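Local atomic coordinates of Afp2 (Serratia entomophila, PDB entry 6RBN), a protein that probably forms, together with related sheath proteins, the contractile sheath that surrounds the inner tube of the anti-feeding prophage, a phage-tail-like injection system. Residues Pro45-Arg50 with Val57-Pro62; Ser153-Val158 with Pro251-Phe256; Asp316-Gln321 with Lys328-Ile333; Tyr160-Leu165 with Val171-Ile176; Ser293-Gly298 with Asn303-Ala308. One frame throughout, in Å; residues are numbered along the deposited sequence.

Overall arrangement
From the N terminus, contact 1 is the first to close, around the short helix 52-58 that follows strand 46-49, one of the two outermost strands, within this chain, of the mixed sheet. Contact 2 bridges the longest span, from the lead-in to strand 156-157, the other outermost strand, to helix 250-267. Contact 4 lies within this span and ties the loop after the same strand to the start of helix 173-187. The last two contacts follow in series: contact 5 closes the turn after helix 277-295, and contact 3 folds a loop onto strand 328-335. No two contacts cross. Contacts 3 and 4 lie on opposite sides of the chain's centre, their own centres about 46 Å apart.

Contact 1: Pro45-Arg50 with Val57-Pro62; sequences PIQVFR and VEYPTP
Gln47 NE2 donates a hydrogen bond to Tyr59 OH at 3.1 Å, bent to 147° at the hydrogen. The hydroxyl lies close to the plane of the amide; the amide and phenol planes stand 79° apart, and NE2 lies at the edge of the tyrosine ring, in its plane. Gln47 spans the gap because CG sits between the backbone N and the carbonyl carbon (chi1 56°) and the chain runs out straight from there, meeting Tyr59 coming from the opposite direction. Two residues along strand 46-49, on the same side, Phe49 brings its outer ring atoms to the pair. Its CZ packs 4.0 Å from Tyr59 CE2 at the tyrosine's edge, the two side chains crossing at about a right angle. The strand is outermost, within this chain, in the mixed sheet, hydrogen-bonded antiparallel to strand 82-86, and the chain then turns through helix 52-58 before Tyr59 leaves helical geometry and sends its ring back toward the strand; no other subunit touches either segment. Phe55 of that helix meets both aromatic rings, and Phe67 adds an edge-to-face contact to Tyr59. Glu58 joins only through the aliphatic part of its side chain: CG lies 3.9 Å from Phe49 CE1, and CB is little farther from the same ring.

Contact 2: Ser153-Val158 with Pro251-Phe256; sequences SPFGAV and PVRRLF
Arg253 reaches from helix 250-267 to Pro154 and Phe155, which lead into strand 156-157, and nearly every atom along it has a neighbour there. CB lies 4.2 Å from Pro154 O. CG, set opposite the backbone N (chi1 -175°), approaches that carbonyl oxygen to 3.5 Å, and a bend about the CB-CG bond (chi2 72°) keeps CD alongside it at 3.7 Å. The chain then meets the aromatic ring, where NE is 3.3 Å from Phe155 CE1. The guanidinium carbon, Arg253 CZ, follows at 3.6 Å from Phe155 CE1. At the tip, NH2 lies 3.2 Å from the same Phe155 CE1 and is also close to Phe155 CZ. The guanidinium presents its edge to the phenylalanine, with the two planes turned 66° apart, so the groups do not stack. The contact joins the lead-in to strand 156-157, outermost of the mixed sheet within this chain, in the subtilisin-like part of the sheath protein, to a long helix of the C-terminal part. Phe155 is backed on helix 112-122 by Phe116 and Val120. The chemistry is divided: the aliphatic shaft and one guanidinium edge pack inside the chain, while the charge is shared between a cation-pi contact with Trp247 of the same chain and, as its strongest polar partner, Glu14 of a neighbouring Afp3 chain, salt-bridged to NH2, which probably also offsets the nearby like charge of Arg125.

Contact 3: Asp316-Gln321 with Lys328-Ile333; sequences DLTMTQ and KMIIKI
This is a buried fold-back contact in the C-terminal part of the sheath protein, where the loop between strand 309-312 and helix 321-324 lies against strand 328-335. Those two strands form an antiparallel pair, and Lys328, Met329, Ile330 and Ile333 also pair in parallel with a strand of a neighbouring Afp3 chain, so the sheet continues from subunit to subunit. Ile330 is the centre of the contact within the chain, met through both its backbone and its side chain. Thr318 OG1 is placed to donate to Ile330 O, but the modelled 2.5 Å is too short to be taken literally. On the other polar atom, Ile330 N gives a weak but nearly straight hydrogen bond (177°) to Met319 SD at 3.1 Å. The sulfur gets there because Met319 CG lies between the backbone N and the carbonyl carbon (chi1 56°) and the chain extends beyond it, passing over the backbone of Met329, with SD 3.8 Å from Met329 CA. Higher up the same side chain, Met319 CB packs 3.9 Å from Ile330 CB. The Ile330 side chain, which points toward the loop, also sets CG2 3.4 Å from Thr318 O. Trp280 of helix 277-295 touches both Met319 and Met329. Lys332 and Thr318 slide past each other in opposite directions; the lysine amine is hydrogen-bonded to Ser17 O of a second Afp3 chain, and on the way there its CG passes 3.7 Å from Thr318 CG2.

Contact 4: Tyr160-Leu165 with Val171-Ile176; sequences YPWGTL and VPPSAI
Tyr160 meets Pro173 through its backbone, its carbonyl O lying 3.4 Å from Pro173 CG. The next carbonyl does likewise, Pro161 O standing 3.3 Å from Pro173 CB, so two consecutive carbonyls line one side of the proline ring. Trp162 takes the other part of that ring: with CG beside the backbone N and opposite the carbonyl carbon (chi1 -77°), its indole comes against Pro173, whose CD sits over the face, 3.7 Å from the centroid of the five-membered ring and 17° off its normal, a CH-pi contact. The far end of the indole reaches Pro172, with Trp162 CZ3 4.0 Å from Pro172 CB, and its NE1 is hydrogen-bonded to Gly132 O, which helps fix the turn of the ring. Gly163 follows as a hydrogen-bonded antiparallel partner of Val171. Gly163 N donates to Val171 O at 2.9 Å, while the return bond from Val171 N to Gly163 O is weak at 3.4 Å. Ile176 CD1 comes up to Gly163 CA, which carries no side chain. Leu165 finishes the segment with CB 3.6 Å from Val171 CG2. The contact lies on the connection from strand 156-157 to helix 173-187, in the subtilisin-like part of the chain, with Thr69 and Ser70 of helix 66-75 behind the second segment. One good backbone bond and one weak one thus set the alignment; the rest is largely proline carbon against carbonyl oxygen and indole face, contacts that need no N-H from Pro172 or Pro173.

Contact 5: Ser293-Gly298 with Asn303-Ala308; sequences SLWQQG and NTPADA
Trp295 and Ala308 bring their CA atoms within 7.2 Å where helix 277-295 passes into a type I turn, Trp295 to Gly298, with a 3.2 Å bond from Gly298 N to Trp295 O, and the chain comes back toward the short, loosely formed helix 305-308. Trp295 alone reaches across from its segment. With CG opposite the backbone N (chi1 173°), its indole extends toward the returning chain, and one face is covered along its length. Over the pyrrole end lies Ala308 CB, 3.9 Å from the centroid of the five-membered ring and 28° off the normal, making a CH-pi contact. Farther along the same face, Thr304 O sits 3.6 Å above the ring plane toward the rim. Past it, the six-membered ring carries Pro305, with CD 3.7 Å from Trp295 CH2 and CG close to CZ3. This is a helix-to-strand connection in the C-terminal part of the sheath protein: helix 305-308 leads directly into strand 309-312, and Ala308 is itself backbone-bonded to Ala336. The backbone of the second segment also meets the benzo end, where Trp295 CZ2 lies 4.0 Å from Asn303 C, at the ring edge. Trp295 NE1 finds its acceptor in Gly302 O, just ahead of that segment, so a hydrogen bond at the indole N-H and packing over the face both hold the ring's orientation. Leu300 of the intervening loop touches the tryptophan as well.

Contact 1: Pro45-Arg50 with Val57-Pro62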
# COMPACT_ATOMS: atom_id res chain seq x y z
N PRO C 45 -21.96 37.14 87.33
CA PRO C 45 -22.59 38.21 86.55
C PRO C 45 -23.36 37.70 85.34
O PRO C 45 -24.34 38.31 84.94
CB PRO C 45 -21.40 39.08 86.14
CG PRO C 45 -20.24 38.16 86.13
CD PRO C 45 -20.49 37.17 87.23
N ILE C 46 -22.91 36.59 84.76
CA ILE C 46 -23.56 35.98 83.60
C ILE C 46 -23.74 34.50 83.90
O ILE C 46 -22.78 33.81 84.23
CB ILE C 46 -22.73 36.16 82.31
CG1 ILE C 46 -22.56 37.63 81.96
CG2 ILE C 46 -23.38 35.42 81.16
CD1 ILE C 46 -21.51 37.88 80.91
N GLN C 47 -24.98 34.01 83.79
CA GLN C 47 -25.27 32.61 84.02
C GLN C 47 -26.31 32.12 83.02
O GLN C 47 -27.16 32.87 82.56
CB GLN C 47 -25.72 32.37 85.46
CG GLN C 47 -26.91 33.19 85.90
CD GLN C 47 -27.20 33.01 87.37
OE1 GLN C 47 -26.58 32.19 88.04
NE2 GLN C 47 -28.14 33.79 87.89
N VAL C 48 -26.21 30.83 82.69
CA VAL C 48 -26.88 30.23 81.55
C VAL C 48 -27.85 29.17 82.05
O VAL C 48 -27.45 28.26 82.79
CB VAL C 48 -25.87 29.60 80.57
CG1 VAL C 48 -26.58 28.98 79.38
CG2 VAL C 48 -24.83 30.62 80.14
N PHE C 49 -29.11 29.27 81.63
CA PHE C 49 -30.18 28.37 82.07
C PHE C 49 -30.85 27.77 80.85
O PHE C 49 -31.47 28.49 80.07
CB PHE C 49 -31.19 29.14 82.92
CG PHE C 49 -30.66 29.56 84.26
CD1 PHE C 49 -29.73 28.78 84.93
CD2 PHE C 49 -31.03 30.77 84.81
CE1 PHE C 49 -29.23 29.17 86.15
CE2 PHE C 49 -30.52 31.17 86.02
CZ PHE C 49 -29.63 30.37 86.69
N ARG C 50 -30.74 26.45 80.69
CA ARG C 50 -31.25 25.80 79.50
C ARG C 50 -32.71 25.38 79.61
O ARG C 50 -33.42 25.36 78.60
CB ARG C 50 -30.41 24.56 79.16
CG ARG C 50 -29.00 24.89 78.71
CD ARG C 50 -28.22 23.64 78.40
NE ARG C 50 -26.86 23.95 77.96
CZ ARG C 50 -25.83 24.07 78.79
NH1 ARG C 50 -25.99 23.90 80.09
NH2 ARG C 50 -24.63 24.36 78.31
N VAL C 57 -32.47 24.52 90.27
CA VAL C 57 -31.31 24.10 91.06
C VAL C 57 -30.63 25.30 91.68
O VAL C 57 -30.28 25.29 92.87
CB VAL C 57 -30.35 23.27 90.18
CG1 VAL C 57 -29.06 22.97 90.92
CG2 VAL C 57 -31.01 21.97 89.77
N GLU C 58 -30.46 26.38 90.91
CA GLU C 58 -29.80 27.57 91.42
C GLU C 58 -30.73 28.46 92.22
O GLU C 58 -30.25 29.28 93.01
CB GLU C 58 -29.20 28.36 90.26
CG GLU C 58 -28.10 27.63 89.51
CD GLU C 58 -26.86 27.41 90.35
OE1 GLU C 58 -26.54 28.27 91.20
OE2 GLU C 58 -26.20 26.36 90.17
N TYR C 59 -32.04 28.33 92.04
CA TYR C 59 -33.03 29.10 92.80
C TYR C 59 -34.10 28.13 93.28
O TYR C 59 -35.16 28.00 92.66
CB TYR C 59 -33.63 30.22 91.95
CG TYR C 59 -32.62 31.26 91.55
CD1 TYR C 59 -32.28 32.30 92.40
CD2 TYR C 59 -31.99 31.21 90.31
CE1 TYR C 59 -31.35 33.25 92.04
CE2 TYR C 59 -31.06 32.16 89.94
CZ TYR C 59 -30.75 33.17 90.81
OH TYR C 59 -29.82 34.12 90.44
N PRO C 60 -33.86 27.42 94.39
CA PRO C 60 -34.74 26.33 94.78
C PRO C 60 -36.04 26.76 95.44
O PRO C 60 -36.91 25.91 95.65
CB PRO C 60 -33.87 25.53 95.76
CG PRO C 60 -32.98 26.55 96.36
CD PRO C 60 -32.69 27.54 95.28
N THR C 61 -36.21 28.04 95.76
CA THR C 61 -37.42 28.49 96.42
C THR C 61 -38.10 29.57 95.60
O THR C 61 -37.42 30.38 94.94
CB THR C 61 -37.12 28.98 97.85
OG1 THR C 61 -38.33 29.42 98.48
CG2 THR C 61 -36.08 30.10 97.87
N PRO C 62 -39.43 29.59 95.56
CA PRO C 62 -40.14 30.62 94.79
C PRO C 62 -40.01 32.01 95.39
O PRO C 62 -40.52 32.28 96.48
CB PRO C 62 -41.59 30.14 94.81
CG PRO C 62 -41.50 28.68 95.05
CD PRO C 62 -40.34 28.51 95.98

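Contact 2: Ser153-Val158 with Pro251-Phe256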
# COMPACT_ATOMS: atom_id res chain seq x y z
N SER C 153 -34.63 54.37 68.88
CA SER C 153 -34.13 53.37 67.96
C SER C 153 -35.27 52.47 67.48
O SER C 153 -36.24 52.25 68.21
CB SER C 153 -33.06 52.52 68.64
OG SER C 153 -33.64 51.74 69.66
N PRO C 154 -35.17 51.93 66.26
CA PRO C 154 -36.18 50.98 65.78
C PRO C 154 -36.03 49.56 66.30
O PRO C 154 -36.64 48.66 65.74
CB PRO C 154 -35.95 51.01 64.26
CG PRO C 154 -34.54 51.34 64.11
CD PRO C 154 -34.22 52.31 65.20
N PHE C 155 -35.23 49.34 67.34
CA PHE C 155 -34.93 48.02 67.85
C PHE C 155 -35.59 47.74 69.20
O PHE C 155 -35.17 46.83 69.91
CB PHE C 155 -33.42 47.85 67.97
CG PHE C 155 -32.70 47.83 66.66
CD1 PHE C 155 -32.51 46.66 65.98
CD2 PHE C 155 -32.22 49.02 66.11
CE1 PHE C 155 -31.84 46.64 64.78
CE2 PHE C 155 -31.56 49.00 64.90
CZ PHE C 155 -31.37 47.82 64.23
N GLY C 156 -36.61 48.51 69.57
CA GLY C 156 -37.21 48.37 70.88
C GLY C 156 -38.70 48.63 70.86
O GLY C 156 -39.24 49.24 69.94
N ALA C 157 -39.36 48.13 71.91
CA ALA C 157 -40.76 48.41 72.19
C ALA C 157 -40.95 48.37 73.70
O ALA C 157 -40.12 47.83 74.43
CB ALA C 157 -41.68 47.41 71.48
N VAL C 158 -42.06 48.94 74.17
CA VAL C 158 -42.17 49.33 75.57
C VAL C 158 -43.08 48.41 76.37
O VAL C 158 -42.70 48.00 77.46
CB VAL C 158 -42.60 50.80 75.67
CG1 VAL C 158 -42.72 51.22 77.12
CG2 VAL C 158 -41.59 51.66 74.98
N PRO C 251 -42.95 42.93 63.63
CA PRO C 251 -42.69 41.91 62.60
C PRO C 251 -41.61 42.23 61.58
O PRO C 251 -40.68 41.44 61.43
CB PRO C 251 -44.04 41.80 61.88
CG PRO C 251 -44.98 42.08 62.87
CD PRO C 251 -44.41 43.07 63.81
N VAL C 252 -41.69 43.37 60.89
CA VAL C 252 -40.75 43.62 59.81
C VAL C 252 -39.38 44.06 60.30
O VAL C 252 -38.44 44.12 59.50
CB VAL C 252 -41.26 44.66 58.79
CG1 VAL C 252 -42.65 44.30 58.32
CG2 VAL C 252 -41.20 46.06 59.35
N ARG C 253 -39.23 44.36 61.59
CA ARG C 253 -37.88 44.55 62.11
C ARG C 253 -37.24 43.22 62.49
O ARG C 253 -36.11 42.94 62.09
CB ARG C 253 -37.87 45.48 63.32
CG ARG C 253 -36.45 45.74 63.75
CD ARG C 253 -35.82 46.65 62.72
NE ARG C 253 -34.37 46.58 62.66
CZ ARG C 253 -33.74 45.78 61.81
NH1 ARG C 253 -34.44 45.04 60.98
NH2 ARG C 253 -32.42 45.73 61.78
N ARG C 254 -37.97 42.39 63.24
CA ARG C 254 -37.48 41.06 63.61
C ARG C 254 -37.36 40.13 62.42
O ARG C 254 -36.66 39.12 62.51
CB ARG C 254 -38.38 40.42 64.65
CG ARG C 254 -38.20 40.94 66.05
CD ARG C 254 -39.14 40.23 67.00
NE ARG C 254 -38.99 38.78 66.93
CZ ARG C 254 -38.07 38.08 67.57
NH1 ARG C 254 -37.16 38.69 68.32
NH2 ARG C 254 -38.03 36.76 67.45
N LEU C 255 -38.06 40.41 61.32
CA LEU C 255 -37.87 39.62 60.11
C LEU C 255 -36.49 39.86 59.53
O LEU C 255 -35.81 38.90 59.16
CB LEU C 255 -38.97 39.92 59.09
CG LEU C 255 -39.17 39.09 57.81
CD1 LEU C 255 -38.37 39.57 56.62
CD2 LEU C 255 -38.83 37.63 58.10
N PHE C 256 -36.05 41.11 59.45
CA PHE C 256 -34.75 41.35 58.84
C PHE C 256 -33.62 40.93 59.77
O PHE C 256 -32.57 40.50 59.29
CB PHE C 256 -34.51 42.81 58.43
CG PHE C 256 -35.28 43.28 57.21
CD1 PHE C 256 -36.39 42.62 56.73
CD2 PHE C 256 -34.76 44.31 56.45
CE1 PHE C 256 -37.05 43.07 55.60
CE2 PHE C 256 -35.39 44.75 55.32
CZ PHE C 256 -36.54 44.12 54.89

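Contact 3: Asp316-Gln321 with Lys328-Ile333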
# COMPACT_ATOMS: atom_id res chain seq x y z
N ASP C 316 -17.81 45.57 38.89
CA ASP C 316 -18.14 46.99 38.87
C ASP C 316 -19.63 47.20 39.06
O ASP C 316 -20.23 48.11 38.48
CB ASP C 316 -17.62 47.67 37.60
CG ASP C 316 -18.09 46.99 36.33
OD1 ASP C 316 -18.77 45.95 36.40
OD2 ASP C 316 -17.77 47.52 35.24
N LEU C 317 -20.25 46.34 39.87
CA LEU C 317 -21.64 46.49 40.28
C LEU C 317 -21.75 47.03 41.70
O LEU C 317 -22.37 48.07 41.93
CB LEU C 317 -22.37 45.15 40.19
CG LEU C 317 -23.09 44.77 38.90
CD1 LEU C 317 -23.54 43.33 38.99
CD2 LEU C 317 -24.26 45.69 38.70
N THR C 318 -21.16 46.32 42.66
CA THR C 318 -21.28 46.66 44.06
C THR C 318 -19.96 47.07 44.69
O THR C 318 -19.97 47.65 45.78
CB THR C 318 -21.85 45.47 44.84
OG1 THR C 318 -20.96 44.36 44.73
CG2 THR C 318 -23.20 45.08 44.29
N MET C 319 -18.84 46.80 44.03
CA MET C 319 -17.53 47.06 44.57
C MET C 319 -16.56 47.31 43.43
O MET C 319 -16.80 46.90 42.30
CB MET C 319 -17.08 45.89 45.45
CG MET C 319 -17.11 44.58 44.72
SD MET C 319 -16.94 43.19 45.82
CE MET C 319 -17.16 41.88 44.64
N THR C 320 -15.47 48.02 43.73
CA THR C 320 -14.47 48.38 42.74
C THR C 320 -13.17 47.64 43.02
O THR C 320 -13.03 46.96 44.04
CB THR C 320 -14.23 49.89 42.74
OG1 THR C 320 -13.76 50.30 44.03
CG2 THR C 320 -15.50 50.62 42.43
N GLN C 321 -12.22 47.80 42.10
CA GLN C 321 -10.95 47.08 42.18
C GLN C 321 -10.11 47.56 43.36
O GLN C 321 -9.35 46.78 43.95
CB GLN C 321 -10.20 47.23 40.86
CG GLN C 321 -8.87 46.51 40.79
CD GLN C 321 -9.00 45.03 41.05
OE1 GLN C 321 -8.65 44.55 42.13
NE2 GLN C 321 -9.50 44.30 40.08
N LYS C 328 -12.22 43.19 50.54
CA LYS C 328 -13.65 43.39 50.74
C LYS C 328 -14.46 42.69 49.66
O LYS C 328 -14.08 42.69 48.48
CB LYS C 328 -13.99 44.88 50.76
CG LYS C 328 -13.45 45.62 51.95
CD LYS C 328 -13.84 47.08 51.88
CE LYS C 328 -13.27 47.85 53.05
NZ LYS C 328 -13.62 49.29 52.98
N MET C 329 -15.58 42.11 50.07
CA MET C 329 -16.54 41.49 49.17
C MET C 329 -17.89 42.13 49.47
O MET C 329 -18.47 41.86 50.52
CB MET C 329 -16.60 39.98 49.37
CG MET C 329 -17.48 39.25 48.40
SD MET C 329 -17.63 37.52 48.86
CE MET C 329 -15.97 36.94 48.54
N ILE C 330 -18.38 42.96 48.57
CA ILE C 330 -19.59 43.74 48.83
C ILE C 330 -20.74 43.11 48.07
O ILE C 330 -20.75 43.07 46.83
CB ILE C 330 -19.41 45.21 48.46
CG1 ILE C 330 -18.37 45.84 49.37
CG2 ILE C 330 -20.72 45.94 48.59
CD1 ILE C 330 -18.01 47.23 48.99
N ILE C 331 -21.71 42.61 48.82
CA ILE C 331 -22.98 42.16 48.27
C ILE C 331 -23.97 43.30 48.50
O ILE C 331 -23.71 44.21 49.29
CB ILE C 331 -23.44 40.86 48.98
CG1 ILE C 331 -22.26 39.92 49.23
CG2 ILE C 331 -24.45 40.09 48.13
CD1 ILE C 331 -21.59 39.39 48.00
N LYS C 332 -25.09 43.29 47.79
CA LYS C 332 -26.23 44.07 48.26
C LYS C 332 -27.52 43.31 47.96
O LYS C 332 -27.72 42.80 46.86
CB LYS C 332 -26.26 45.49 47.68
CG LYS C 332 -26.35 45.66 46.19
CD LYS C 332 -26.45 47.14 45.91
CE LYS C 332 -25.15 47.85 46.27
NZ LYS C 332 -25.18 49.29 45.92
N ILE C 333 -28.36 43.21 48.99
CA ILE C 333 -29.53 42.35 49.00
C ILE C 333 -30.72 43.22 49.36
O ILE C 333 -30.66 44.00 50.31
CB ILE C 333 -29.36 41.21 50.02
CG1 ILE C 333 -28.14 40.36 49.67
CG2 ILE C 333 -30.59 40.34 50.08
CD1 ILE C 333 -27.66 39.48 50.77

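Contact 4: Tyr160-Leu165 with Val171-Ile176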
# COMPACT_ATOMS: atom_id res chain seq x y z
N TYR C 160 -46.53 48.51 78.05
CA TYR C 160 -46.78 49.14 79.35
C TYR C 160 -47.31 48.22 80.46
O TYR C 160 -46.59 48.08 81.47
CB TYR C 160 -47.68 50.37 79.16
CG TYR C 160 -48.39 50.84 80.41
CD1 TYR C 160 -47.69 51.42 81.46
CD2 TYR C 160 -49.76 50.73 80.52
CE1 TYR C 160 -48.35 51.85 82.59
CE2 TYR C 160 -50.43 51.16 81.65
CZ TYR C 160 -49.72 51.72 82.67
OH TYR C 160 -50.38 52.14 83.80
N PRO C 161 -48.51 47.62 80.39
CA PRO C 161 -49.17 47.19 81.64
C PRO C 161 -48.53 45.98 82.32
O PRO C 161 -48.35 44.92 81.74
CB PRO C 161 -50.58 46.81 81.17
CG PRO C 161 -50.71 47.36 79.80
CD PRO C 161 -49.34 47.26 79.24
N TRP C 162 -48.21 46.18 83.60
CA TRP C 162 -47.54 45.17 84.40
C TRP C 162 -48.46 44.00 84.72
O TRP C 162 -49.68 44.11 84.66
CB TRP C 162 -47.03 45.80 85.69
CG TRP C 162 -45.79 46.62 85.50
CD1 TRP C 162 -45.71 47.86 84.94
CD2 TRP C 162 -44.48 46.31 85.98
NE1 TRP C 162 -44.42 48.31 84.97
CE2 TRP C 162 -43.64 47.38 85.62
CE3 TRP C 162 -43.93 45.22 86.65
CZ2 TRP C 162 -42.29 47.40 85.90
CZ3 TRP C 162 -42.58 45.24 86.94
CH2 TRP C 162 -41.77 46.32 86.57
N GLY C 163 -47.85 42.86 85.05
CA GLY C 163 -48.61 41.67 85.34
C GLY C 163 -48.82 41.44 86.82
O GLY C 163 -48.15 42.02 87.67
N THR C 164 -49.79 40.58 87.13
CA THR C 164 -50.14 40.23 88.50
C THR C 164 -50.35 38.73 88.65
O THR C 164 -51.44 38.27 89.00
CB THR C 164 -51.34 41.06 89.00
OG1 THR C 164 -51.77 40.60 90.29
CG2 THR C 164 -52.50 41.13 88.01
N LEU C 165 -49.28 37.97 88.33
CA LEU C 165 -49.21 36.50 88.27
C LEU C 165 -49.93 35.80 89.41
O LEU C 165 -49.97 36.30 90.54
CB LEU C 165 -47.74 36.09 88.29
CG LEU C 165 -47.25 34.66 88.08
CD1 LEU C 165 -47.50 34.21 86.67
CD2 LEU C 165 -45.77 34.57 88.43
N VAL C 171 -45.27 40.26 87.49
CA VAL C 171 -44.41 39.96 86.34
C VAL C 171 -44.12 41.26 85.60
O VAL C 171 -45.04 42.05 85.37
CB VAL C 171 -45.10 38.95 85.42
CG1 VAL C 171 -44.29 38.73 84.16
CG2 VAL C 171 -45.26 37.65 86.13
N PRO C 172 -42.86 41.54 85.27
CA PRO C 172 -42.54 42.67 84.40
C PRO C 172 -43.14 42.46 83.02
O PRO C 172 -43.11 41.35 82.48
CB PRO C 172 -41.01 42.66 84.34
CG PRO C 172 -40.61 41.97 85.58
CD PRO C 172 -41.64 40.92 85.82
N PRO C 173 -43.68 43.52 82.41
CA PRO C 173 -44.42 43.35 81.15
C PRO C 173 -43.53 43.10 79.95
O PRO C 173 -44.05 42.83 78.86
CB PRO C 173 -45.17 44.67 81.03
CG PRO C 173 -44.30 45.64 81.72
CD PRO C 173 -43.67 44.92 82.86
N SER C 174 -42.21 43.21 80.09
CA SER C 174 -41.30 42.73 79.06
C SER C 174 -41.36 41.22 78.94
O SER C 174 -41.23 40.68 77.84
CB SER C 174 -39.88 43.16 79.38
OG SER C 174 -39.78 44.56 79.47
N ALA C 175 -41.53 40.53 80.06
CA ALA C 175 -41.59 39.07 80.05
C ALA C 175 -42.91 38.56 79.51
O ALA C 175 -42.96 37.44 79.00
CB ALA C 175 -41.37 38.54 81.46
N ILE C 176 -43.97 39.35 79.62
CA ILE C 176 -45.23 39.00 78.98
C ILE C 176 -45.09 39.10 77.47
O ILE C 176 -45.59 38.26 76.72
CB ILE C 176 -46.35 39.90 79.52
CG1 ILE C 176 -46.50 39.71 81.03
CG2 ILE C 176 -47.67 39.60 78.85
CD1 ILE C 176 -47.38 40.74 81.68

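Contact 5: Ser293-Gly298 with Asn303-Ala308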
# COMPACT_ATOMS: atom_id res chain seq x y z
N SER C 293 -36.22 29.55 49.84
CA SER C 293 -36.92 28.72 50.81
C SER C 293 -37.65 29.57 51.83
O SER C 293 -38.65 29.12 52.40
CB SER C 293 -35.94 27.79 51.50
OG SER C 293 -35.08 28.53 52.35
N LEU C 294 -37.16 30.78 52.08
CA LEU C 294 -37.86 31.71 52.95
C LEU C 294 -39.06 32.34 52.26
O LEU C 294 -40.06 32.63 52.92
CB LEU C 294 -36.88 32.79 53.42
CG LEU C 294 -37.35 33.78 54.47
CD1 LEU C 294 -37.57 33.06 55.78
CD2 LEU C 294 -36.32 34.86 54.61
N TRP C 295 -38.97 32.56 50.95
CA TRP C 295 -40.09 33.12 50.21
C TRP C 295 -41.24 32.13 50.07
O TRP C 295 -42.41 32.51 50.16
CB TRP C 295 -39.63 33.58 48.83
CG TRP C 295 -40.75 34.01 47.94
CD1 TRP C 295 -41.60 35.05 48.14
CD2 TRP C 295 -41.13 33.41 46.70
NE1 TRP C 295 -42.49 35.14 47.10
CE2 TRP C 295 -42.22 34.14 46.20
CE3 TRP C 295 -40.65 32.32 45.96
CZ2 TRP C 295 -42.85 33.82 45.00
CZ3 TRP C 295 -41.27 32.01 44.77
CH2 TRP C 295 -42.36 32.75 44.31
N GLN C 296 -40.92 30.86 49.85
CA GLN C 296 -41.97 29.88 49.62
C GLN C 296 -42.65 29.42 50.90
O GLN C 296 -43.64 28.68 50.81
CB GLN C 296 -41.41 28.67 48.87
CG GLN C 296 -40.43 27.83 49.65
CD GLN C 296 -39.91 26.67 48.83
OE1 GLN C 296 -40.31 26.48 47.68
NE2 GLN C 296 -39.03 25.87 49.42
N GLN C 297 -42.17 29.82 52.07
CA GLN C 297 -42.89 29.60 53.31
C GLN C 297 -43.60 30.86 53.80
O GLN C 297 -43.94 30.95 54.98
CB GLN C 297 -41.96 29.03 54.38
CG GLN C 297 -40.81 29.92 54.81
CD GLN C 297 -39.90 29.22 55.80
OE1 GLN C 297 -40.15 28.08 56.19
NE2 GLN C 297 -38.84 29.90 56.20
N GLY C 298 -43.84 31.82 52.91
CA GLY C 298 -44.73 32.92 53.17
C GLY C 298 -44.13 34.14 53.83
O GLY C 298 -44.87 35.07 54.17
N ASN C 303 -45.58 37.73 44.68
CA ASN C 303 -45.97 36.47 44.05
C ASN C 303 -45.18 36.18 42.78
O ASN C 303 -45.72 35.79 41.75
CB ASN C 303 -47.47 36.48 43.77
CG ASN C 303 -47.93 37.70 43.01
OD1 ASN C 303 -47.13 38.54 42.60
ND2 ASN C 303 -49.24 37.81 42.81
N THR C 304 -43.85 36.33 42.89
CA THR C 304 -42.80 36.02 41.93
C THR C 304 -41.47 36.25 42.64
O THR C 304 -41.41 37.05 43.58
CB THR C 304 -42.92 36.87 40.65
OG1 THR C 304 -41.92 36.47 39.70
CG2 THR C 304 -42.77 38.35 40.93
N PRO C 305 -40.40 35.55 42.27
CA PRO C 305 -39.10 35.82 42.89
C PRO C 305 -38.50 37.16 42.49
O PRO C 305 -37.59 37.63 43.18
CB PRO C 305 -38.23 34.66 42.41
CG PRO C 305 -39.19 33.58 42.12
CD PRO C 305 -40.40 34.26 41.56
N ALA C 306 -38.97 37.78 41.41
CA ALA C 306 -38.42 39.07 41.01
C ALA C 306 -38.91 40.20 41.90
O ALA C 306 -38.19 41.17 42.11
CB ALA C 306 -38.76 39.35 39.55
N ASP C 307 -40.14 40.09 42.42
CA ASP C 307 -40.68 41.11 43.30
C ASP C 307 -40.43 40.81 44.77
O ASP C 307 -40.78 41.64 45.62
CB ASP C 307 -42.18 41.27 43.09
CG ASP C 307 -42.52 41.89 41.75
OD1 ASP C 307 -41.70 42.68 41.22
OD2 ASP C 307 -43.61 41.61 41.22
N ALA C 308 -39.86 39.66 45.10
CA ALA C 308 -39.66 39.25 46.48
C ALA C 308 -38.26 39.55 46.99
O ALA C 308 -38.11 40.07 48.10
CB ALA C 308 -39.96 37.76 46.63